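Local coordinates for probable E3 ubiquitin-protein ligase HERC1 (Homo sapiens, PDB 4QT6), which probably transfers ubiquitin to substrate proteins through its HECT domain, and carries the SPRY domain, a module that commonly serves in protein recognition, at residues 25-30 against 60-65; 73-78 against 137-142. All coordinates share one frame; numbering follows the deposited sequence.

Both interactions draw on the six-stranded antiparallel sheet of the SPRY β-sandwich. Interaction 2 is the deeper: strands 75-78 and 137-142, separated in the sheet by strand 55-60, meet through four buried side chains, three of them carrying sulfur or selenium. Interaction 1 is partly buried and joins strand 26-30, the neighbour of strand 137-142, to the loop 60-65; here aromatic rings and branched aliphatic groups pack, and Trp62 lies at the exposed margin. The two are stitched together by backbone bonding between Gly26 and Phe142 and by the bond from His65 N to Asp74 OD2. Met75 of interaction 2 also touches Tyr27 and Val64 of interaction 1, making their packing continuous.

Interaction 1. Residues 25-30 against 60-65; sequences KGYGLA and SRWPVH
Tyr27 and Leu29 stand on the same side of strand 26-30 and meet the loop 60-65, with no hydrogen bond between the segments. The aromatic packing centres on Tyr27. Val64 comes from the opposite direction and lies over one ring face, its CG1 4.2 Å from the Tyr27 ring centroid and 28° off the normal, a CH-pi contact. Being β-branched, Val64 spreads two methyls over that face: CG1 approaches CE2, while CG2 sits nearer CE1. Trp62 crosses the tyrosine at about a right angle and presents the edge of its six-membered ring, CZ3 lying 3.8 Å from Tyr27 OH and 4.0 Å from Tyr27 CE1. With an alanine in place of Tyr27, the methyls of Val64 and the edge of Trp62 would probably lose the ring they pack against, leaving a gap between strand and loop.

The aliphatic part belongs to Leu29, whose two methyls fork between loop residues. Leu29 CD2 reaches Trp62 CE3 at 3.8 Å and Arg61 O at 3.7 Å; Leu29 CD1 packs on Ser60 CB at 3.9 Å. Serine is small enough to leave room for the leucine, and its hydroxyl is satisfied inside the loop: with OG anti to the backbone N (chi1 -174°), Ser60 OG donates to a lone pair of Arg61 O at 2.7 Å.

Around this contact, Phe67 meets Tyr27 edge-to-face, Met75 of strand 75-79 touches both Tyr27 and Val64, and Arg61 forms a salt bridge with Asp132. Strand 26-30 itself runs between strands 2-8 and 137-142, hydrogen-bonded to both.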
ATOM      1  N   LYS A  25     -10.235   7.399  -9.109  1.00 25.34           N
ATOM      2  CA  LYS A  25      -9.218   7.015  -8.124  1.00 24.38           C
ATOM      3  C   LYS A  25      -9.857   6.247  -6.968  1.00 23.24           C
ATOM      4  O   LYS A  25     -11.032   6.439  -6.630  1.00 23.01           O
ATOM      5  CB  LYS A  25      -8.487   8.247  -7.608  1.00 24.47           C
ATOM      6  CG  LYS A  25      -7.766   9.032  -8.696  1.00 27.52           C
ATOM      7  CD  LYS A  25      -6.950  10.139  -8.070  1.00 31.42           C
ATOM      8  CE  LYS A  25      -6.422  11.133  -9.083  1.00 33.56           C
ATOM      9  NZ  LYS A  25      -5.590  12.132  -8.362  1.00 36.07           N
ATOM     10  N   GLY A  26      -9.084   5.361  -6.332  1.00 21.36           N
ATOM     11  CA  GLY A  26      -9.688   4.502  -5.320  1.00 20.47           C
ATOM     12  C   GLY A  26      -8.685   3.883  -4.370  1.00 19.85           C
ATOM     13  O   GLY A  26      -7.484   4.102  -4.513  1.00 19.28           O
ATOM     14  N   TYR A  27      -9.196   3.092  -3.426  1.00 17.53           N
ATOM     15  CA  TYR A  27      -8.348   2.409  -2.442  1.00 17.22           C
ATOM     16  C   TYR A  27      -9.031   1.155  -1.935  1.00 17.86           C
ATOM     17  O   TYR A  27     -10.239   0.965  -2.083  1.00 17.28           O
ATOM     18  CB  TYR A  27      -8.026   3.324  -1.250  1.00 18.11           C
ATOM     19  CG  TYR A  27      -9.242   3.705  -0.447  1.00 17.86           C
ATOM     20  CD1 TYR A  27      -9.772   2.842   0.497  1.00 19.09           C
ATOM     21  CD2 TYR A  27      -9.897   4.895  -0.676  1.00 19.18           C
ATOM     22  CE1 TYR A  27     -10.923   3.156   1.186  1.00 21.31           C
ATOM     23  CE2 TYR A  27     -11.018   5.235   0.033  1.00 19.81           C
ATOM     24  CZ  TYR A  27     -11.542   4.363   0.946  1.00 22.10           C
ATOM     25  OH  TYR A  27     -12.671   4.693   1.663  1.00 24.33           O
ATOM     26  N   GLY A  28      -8.231   0.322  -1.298  1.00 17.00           N
ATOM     27  CA  GLY A  28      -8.757  -0.776  -0.516  1.00 16.86           C
ATOM     28  C   GLY A  28      -7.821  -1.147   0.622  1.00 16.81           C
ATOM     29  O   GLY A  28      -6.607  -1.174   0.454  1.00 16.01           O
ATOM     30  N   LEU A  29      -8.430  -1.418   1.765  1.00 16.29           N
ATOM     31  CA  LEU A  29      -7.747  -1.881   2.968  1.00 16.58           C
ATOM     32  C   LEU A  29      -7.961  -3.359   3.227  1.00 16.29           C
ATOM     33  O   LEU A  29      -9.001  -3.933   2.872  1.00 15.90           O
ATOM     34  CB  LEU A  29      -8.225  -1.112   4.205  1.00 16.59           C
ATOM     35  CG  LEU A  29      -7.616   0.282   4.441  1.00 16.88           C
ATOM     36  CD1 LEU A  29      -7.829   1.258   3.286  1.00 17.52           C
ATOM     37  CD2 LEU A  29      -8.208   0.829   5.731  1.00 16.14           C
ATOM     38  N   ALA A  30      -6.993  -3.941   3.924  1.00 15.62           N
ATOM     39  CA  ALA A  30      -7.092  -5.316   4.372  1.00 16.57           C
ATOM     40  C   ALA A  30      -8.165  -5.465   5.439  1.00 17.33           C
ATOM     41  O   ALA A  30      -8.562  -4.502   6.111  1.00 17.49           O
ATOM     42  CB  ALA A  30      -5.762  -5.799   4.891  1.00 16.94           C
ATOM     43  N   SER A  60      -2.958   2.294   6.125  1.00 16.83           N
ATOM     44  CA  SER A  60      -3.989   3.318   6.283  1.00 16.52           C
ATOM     45  C   SER A  60      -4.713   3.199   7.609  1.00 17.62           C
ATOM     46  O   SER A  60      -4.953   2.094   8.130  1.00 17.27           O
ATOM     47  CB  SER A  60      -5.027   3.203   5.176  1.00 16.96           C
ATOM     48  OG  SER A  60      -5.957   4.275   5.227  1.00 17.24           O
ATOM     49  N   ARG A  61      -5.127   4.364   8.105  1.00 17.82           N
ATOM     50  CA  ARG A  61      -6.169   4.458   9.111  1.00 19.50           C
ATOM     51  C   ARG A  61      -7.518   4.112   8.529  1.00 18.92           C
ATOM     52  O   ARG A  61      -7.722   4.176   7.306  1.00 19.24           O
ATOM     53  CB  ARG A  61      -6.259   5.899   9.617  1.00 22.06           C
ATOM     54  CG  ARG A  61      -5.059   6.341  10.396  1.00 23.46           C
ATOM     55  CD  ARG A  61      -5.257   7.784  10.828  1.00 24.49           C
ATOM     56  NE  ARG A  61      -4.318   8.125  11.892  1.00 25.23           N
ATOM     57  CZ  ARG A  61      -3.193   8.814  11.750  1.00 25.94           C
ATOM     58  NH1 ARG A  61      -2.788   9.320  10.583  1.00 24.00           N
ATOM     59  NH2 ARG A  61      -2.471   9.036  12.828  1.00 25.53           N
ATOM     60  N   TRP A  62      -8.466   3.794   9.407  1.00 20.74           N
ATOM     61  CA  TRP A  62      -9.860   3.650   9.023  1.00 23.21           C
ATOM     62  C   TRP A  62     -10.718   4.391  10.050  1.00 23.62           C
ATOM     63  O   TRP A  62     -10.510   4.187  11.245  1.00 24.32           O
ATOM     64  CB  TRP A  62     -10.244   2.185   8.987  1.00 24.02           C
ATOM     65  CG  TRP A  62     -11.648   1.981   8.524  1.00 26.67           C
ATOM     66  CD1 TRP A  62     -12.707   1.577   9.275  1.00 29.47           C
ATOM     67  CD2 TRP A  62     -12.140   2.169   7.194  1.00 26.22           C
ATOM     68  NE1 TRP A  62     -13.839   1.516   8.495  1.00 32.56           N
ATOM     69  CE2 TRP A  62     -13.514   1.871   7.214  1.00 28.79           C
ATOM     70  CE3 TRP A  62     -11.553   2.560   5.996  1.00 25.66           C
ATOM     71  CZ2 TRP A  62     -14.306   1.954   6.079  1.00 29.66           C
ATOM     72  CZ3 TRP A  62     -12.336   2.641   4.872  1.00 28.16           C
ATOM     73  CH2 TRP A  62     -13.693   2.327   4.919  1.00 29.04           C
ATOM     74  N   PRO A  63     -11.672   5.236   9.628  1.00 26.85           N
ATOM     75  CA  PRO A  63     -12.041   5.527   8.244  1.00 26.47           C
ATOM     76  C   PRO A  63     -11.038   6.378   7.469  1.00 25.66           C
ATOM     77  O   PRO A  63     -10.150   6.986   8.050  1.00 26.98           O
ATOM     78  CB  PRO A  63     -13.356   6.317   8.405  1.00 29.40           C
ATOM     79  CG  PRO A  63     -13.220   6.969   9.727  1.00 29.43           C
ATOM     80  CD  PRO A  63     -12.537   5.946  10.588  1.00 29.34           C
ATOM     81  N   VAL A  64     -11.170   6.356   6.151  1.00 26.13           N
ATOM     82  CA  VAL A  64     -10.364   7.151   5.244  1.00 24.14           C
ATOM     83  C   VAL A  64     -11.142   8.429   4.927  1.00 25.56           C
ATOM     84  O   VAL A  64     -12.303   8.370   4.488  1.00 26.93           O
ATOM     85  CB  VAL A  64     -10.091   6.366   3.943  1.00 23.83           C
ATOM     86  CG1 VAL A  64      -9.489   7.248   2.854  1.00 23.88           C
ATOM     87  CG2 VAL A  64      -9.165   5.195   4.253  1.00 24.15           C
ATOM     88  N   HIS A  65     -10.515   9.576   5.170  1.00 27.85           N
ATOM     89  CA  HIS A  65     -11.086  10.870   4.763  1.00 28.70           C
ATOM     90  C   HIS A  65     -10.368  11.501   3.578  1.00 31.01           C
ATOM     91  O   HIS A  65     -10.978  12.252   2.814  1.00 33.86           O
ATOM     92  CB  HIS A  65     -11.056  11.831   5.946  1.00 31.06           C
ATOM     93  CG  HIS A  65     -11.896  11.378   7.096  1.00 33.21           C
ATOM     94  ND1 HIS A  65     -11.365  11.041   8.319  1.00 35.58           N
ATOM     95  CD2 HIS A  65     -13.229  11.169   7.195  1.00 35.14           C
ATOM     96  CE1 HIS A  65     -12.334  10.654   9.129  1.00 35.53           C
ATOM     97  NE2 HIS A  65     -13.475  10.726   8.471  1.00 36.12           N
TER

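Interaction 2. Residues 73-78 against 137-142; sequences SDMWLY and YPCVMF. With ARF (formamide), chain C.
Met75 and Leu77 pack against Cys139 and Met141 in a buried, wholly apolar contact between two strands of one sheet that are not direct neighbours. Strand 55-60 runs between them and pairs with both, and its Ser60 and Cys56 add to the packing. The strand axes approach to 8.4 Å at an angle of 64°, so the sheet is strongly twisted here and side chains on one face can meet across the middle strand. Pro138 and Val140 point to the other face, onto strand 38-47 of the second sheet.

Met75 and Met141 are both selenomethionine in this structure. Cys139 SG forms a small triangle with Leu77 CD2, 4.0 Å away, and Met75 SE, at 4.5 Å; its chi1 of 72° turns the sulfur toward Leu77. Met141 CG near Met75 SE and Met141 CE near Leu77 CD1 are less certain, as Met141 has two conformers.

Beyond the core, Tyr78 OH accepts a nearly straight bond from formamide N (2.9 Å, 167°); Ser96 O bonds to Tyr78 OH and Ser96 N to the formamide. Between the strands, by contrast, flexible selenomethionines, a leucine with two methyls and a compact cysteine fit by shape, without directional bonds.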
ATOM      1  N   SER A  73      -2.784  12.319   5.177  1.00 20.44           N
ATOM      2  CA  SER A  73      -2.199  11.903   6.456  1.00 21.15           C
ATOM      3  C   SER A  73      -2.924  10.684   7.031  1.00 21.47           C
ATOM      4  O   SER A  73      -2.572  10.211   8.114  1.00 22.54           O
ATOM      5  CB  SER A  73      -2.248  13.078   7.447  1.00 22.12           C
ATOM      6  OG  SER A  73      -1.345  14.101   7.016  1.00 24.41           O
ATOM      7  N   ASP A  74      -3.917  10.162   6.301  1.00 20.49           N
ATOM      8  CA  ASP A  74      -4.587   8.924   6.719  1.00 20.78           C
ATOM      9  C   ASP A  74      -3.777   7.702   6.322  1.00 19.06           C
ATOM     10  O   ASP A  74      -3.916   6.644   6.961  1.00 19.31           O
ATOM     11  CB  ASP A  74      -5.988   8.824   6.121  1.00 21.71           C
ATOM     12  CG  ASP A  74      -6.972   9.754   6.783  1.00 24.80           C
ATOM     13  OD1 ASP A  74      -6.779  10.096   7.979  1.00 27.36           O
ATOM     14  OD2 ASP A  74      -7.950  10.115   6.102  1.00 28.77           O
HETATM   15  N   MSE A  75      -2.949   7.857   5.299  1.00 18.11           N
HETATM   16  CA  MSE A  75      -2.167   6.759   4.713  1.00 17.90           C
HETATM   17  C   MSE A  75      -0.694   7.076   4.710  1.00 18.18           C
HETATM   18  O   MSE A  75      -0.269   8.244   4.734  1.00 17.92           O
HETATM   19  CB  MSE A  75      -2.623   6.450   3.284  1.00 18.82           C
HETATM   20  CG  MSE A  75      -4.140   6.324   3.205  1.00 19.06           C
HETATM   21 SE   MSE A  75      -4.640   5.807   1.358  1.00 22.99          SE
HETATM   22  CE  MSE A  75      -6.334   4.955   1.835  1.00 22.07           C
ATOM     23  N   TRP A  76       0.095   6.031   4.677  1.00 17.34           N
ATOM     24  CA  TRP A  76       1.536   6.093   4.495  1.00 18.11           C
ATOM     25  C   TRP A  76       1.808   5.266   3.249  1.00 18.70           C
ATOM     26  O   TRP A  76       1.559   4.046   3.232  1.00 17.98           O
ATOM     27  CB  TRP A  76       2.262   5.467   5.690  1.00 17.64           C
ATOM     28  CG  TRP A  76       2.353   6.294   6.948  1.00 18.22           C
ATOM     29  CD1 TRP A  76       3.463   6.964   7.390  1.00 19.34           C
ATOM     30  CD2 TRP A  76       1.348   6.491   7.946  1.00 18.64           C
ATOM     31  NE1 TRP A  76       3.196   7.588   8.564  1.00 19.62           N
ATOM     32  CE2 TRP A  76       1.920   7.307   8.955  1.00 19.04           C
ATOM     33  CE3 TRP A  76       0.013   6.100   8.081  1.00 18.99           C
ATOM     34  CZ2 TRP A  76       1.203   7.711  10.072  1.00 19.57           C
ATOM     35  CZ3 TRP A  76      -0.691   6.500   9.206  1.00 19.58           C
ATOM     36  CH2 TRP A  76      -0.087   7.286  10.195  1.00 19.55           C
ATOM     37  N   LEU A  77       2.280   5.903   2.184  1.00 18.13           N
ATOM     38  CA  LEU A  77       2.235   5.288   0.866  1.00 18.01           C
ATOM     39  C   LEU A  77       3.568   5.284   0.156  1.00 18.67           C
ATOM     40  O   LEU A  77       4.394   6.190   0.320  1.00 19.80           O
ATOM     41  CB  LEU A  77       1.207   5.988  -0.009  1.00 18.83           C
ATOM     42  CG  LEU A  77      -0.231   5.907   0.455  1.00 18.61           C
ATOM     43  CD1 LEU A  77      -1.118   6.832  -0.371  1.00 19.12           C
ATOM     44  CD2 LEU A  77      -0.741   4.470   0.399  1.00 18.84           C
ATOM     45  N   TYR A  78       3.734   4.281  -0.694  1.00 18.11           N
ATOM     46  CA  TYR A  78       4.942   4.020  -1.466  1.00 19.13           C
ATOM     47  C   TYR A  78       4.488   3.815  -2.917  1.00 20.61           C
ATOM     48  O   TYR A  78       3.674   2.933  -3.241  1.00 20.48           O
ATOM     49  CB  TYR A  78       5.674   2.805  -0.845  1.00 18.20           C
ATOM     50  CG  TYR A  78       6.877   2.214  -1.526  1.00 18.97           C
ATOM     51  CD1 TYR A  78       7.757   3.005  -2.252  1.00 19.36           C
ATOM     52  CD2 TYR A  78       7.206   0.864  -1.342  1.00 19.30           C
ATOM     53  CE1 TYR A  78       8.871   2.440  -2.864  1.00 20.89           C
ATOM     54  CE2 TYR A  78       8.324   0.300  -1.937  1.00 21.12           C
ATOM     55  CZ  TYR A  78       9.164   1.102  -2.684  1.00 21.08           C
ATOM     56  OH  TYR A  78      10.272   0.517  -3.282  1.00 21.98           O
ATOM     57  N   TYR A 137      -4.050  -0.544   8.844  1.00 15.98           N
ATOM     58  CA  TYR A 137      -4.385  -1.655   7.952  1.00 16.44           C
ATOM     59  C   TYR A 137      -3.498  -1.590   6.736  1.00 16.10           C
ATOM     60  O   TYR A 137      -3.349  -0.538   6.139  1.00 16.54           O
ATOM     61  CB  TYR A 137      -5.832  -1.566   7.461  1.00 16.64           C
ATOM     62  CG  TYR A 137      -6.859  -1.575   8.543  1.00 16.51           C
ATOM     63  CD1 TYR A 137      -7.128  -0.414   9.291  1.00 18.62           C
ATOM     64  CD2 TYR A 137      -7.573  -2.718   8.831  1.00 17.78           C
ATOM     65  CE1 TYR A 137      -8.066  -0.432  10.305  1.00 19.31           C
ATOM     66  CE2 TYR A 137      -8.513  -2.727   9.852  1.00 19.66           C
ATOM     67  CZ  TYR A 137      -8.756  -1.576  10.562  1.00 19.92           C
ATOM     68  OH  TYR A 137      -9.710  -1.618  11.566  1.00 23.42           O
ATOM     69  N   PRO A 138      -2.936  -2.729   6.317  1.00 15.75           N
ATOM     70  CA  PRO A 138      -2.365  -2.793   4.960  1.00 14.89           C
ATOM     71  C   PRO A 138      -3.327  -2.241   3.914  1.00 15.22           C
ATOM     72  O   PRO A 138      -4.542  -2.458   4.016  1.00 16.09           O
ATOM     73  CB  PRO A 138      -2.118  -4.292   4.760  1.00 15.02           C
ATOM     74  CG  PRO A 138      -1.911  -4.811   6.138  1.00 15.19           C
ATOM     75  CD  PRO A 138      -2.827  -4.024   7.027  1.00 15.01           C
ATOM     76  N   CYS A 139      -2.811  -1.485   2.953  1.00 14.86           N
ATOM     77  CA  CYS A 139      -3.654  -0.860   1.924  1.00 15.59           C
ATOM     78  C   CYS A 139      -2.973  -0.687   0.605  1.00 15.45           C
ATOM     79  O   CYS A 139      -1.764  -0.703   0.504  1.00 15.57           O
ATOM     80  CB  CYS A 139      -4.159   0.509   2.367  1.00 16.76           C
ATOM     81  SG  CYS A 139      -2.921   1.804   2.411  1.00 17.37           S
ATOM     82  N   VAL A 140      -3.808  -0.486  -0.401  1.00 15.53           N
ATOM     83  CA  VAL A 140      -3.406  -0.189  -1.761  1.00 16.67           C
ATOM     84  C   VAL A 140      -4.269   0.979  -2.189  1.00 17.50           C
ATOM     85  O   VAL A 140      -5.453   1.034  -1.844  1.00 17.69           O
ATOM     86  CB  VAL A 140      -3.649  -1.416  -2.665  1.00 17.62           C
ATOM     87  CG1 VAL A 140      -3.394  -1.087  -4.118  1.00 17.91           C
ATOM     88  CG2 VAL A 140      -2.784  -2.578  -2.204  1.00 16.28           C
HETATM   89  N   MSE A 141      -3.677   1.918  -2.925  0.65 17.91           N
HETATM   90  CA  MSE A 141      -4.420   3.056  -3.486  0.65 19.38           C
HETATM   91  C   MSE A 141      -4.062   3.167  -4.948  1.00 19.37           C
HETATM   92  O   MSE A 141      -2.914   2.918  -5.310  1.00 20.63           O
HETATM   93  CB  MSE A 141      -4.002   4.293  -2.681  0.65 21.14           C
HETATM   94  CG  MSE A 141      -4.754   5.592  -2.952  0.65 22.68           C
HETATM   95 SE   MSE A 141      -4.013   6.623  -4.469  0.65 27.09          SE
HETATM   96  CE  MSE A 141      -2.112   6.134  -4.403  0.65 28.00           C
ATOM     97  N   PHE A 142      -5.030   3.537  -5.783  1.00 19.11           N
ATOM     98  CA  PHE A 142      -4.791   3.782  -7.192  1.00 19.45           C
ATOM     99  C   PHE A 142      -5.148   5.224  -7.533  1.00 19.81           C
ATOM    100  O   PHE A 142      -6.259   5.665  -7.235  1.00 20.49           O
ATOM    101  CB  PHE A 142      -5.650   2.842  -8.028  1.00 18.74           C
ATOM    102  CG  PHE A 142      -5.468   1.383  -7.705  1.00 18.83           C
ATOM    103  CD1 PHE A 142      -4.300   0.704  -8.065  1.00 18.18           C
ATOM    104  CD2 PHE A 142      -6.493   0.675  -7.073  1.00 18.11           C
ATOM    105  CE1 PHE A 142      -4.152  -0.636  -7.769  1.00 18.43           C
ATOM    106  CE2 PHE A 142      -6.343  -0.682  -6.775  1.00 17.89           C
ATOM    107  CZ  PHE A 142      -5.171  -1.321  -7.118  1.00 18.04           C
TER
HETATM  108  N   ARF C2202      12.222  -0.479  -1.384  0.50 24.39           N
HETATM  109  C   ARF C2202      13.551  -0.325  -1.407  0.50 25.80           C
HETATM  110  O   ARF C2202      14.065   0.358  -2.284  0.50 25.66           O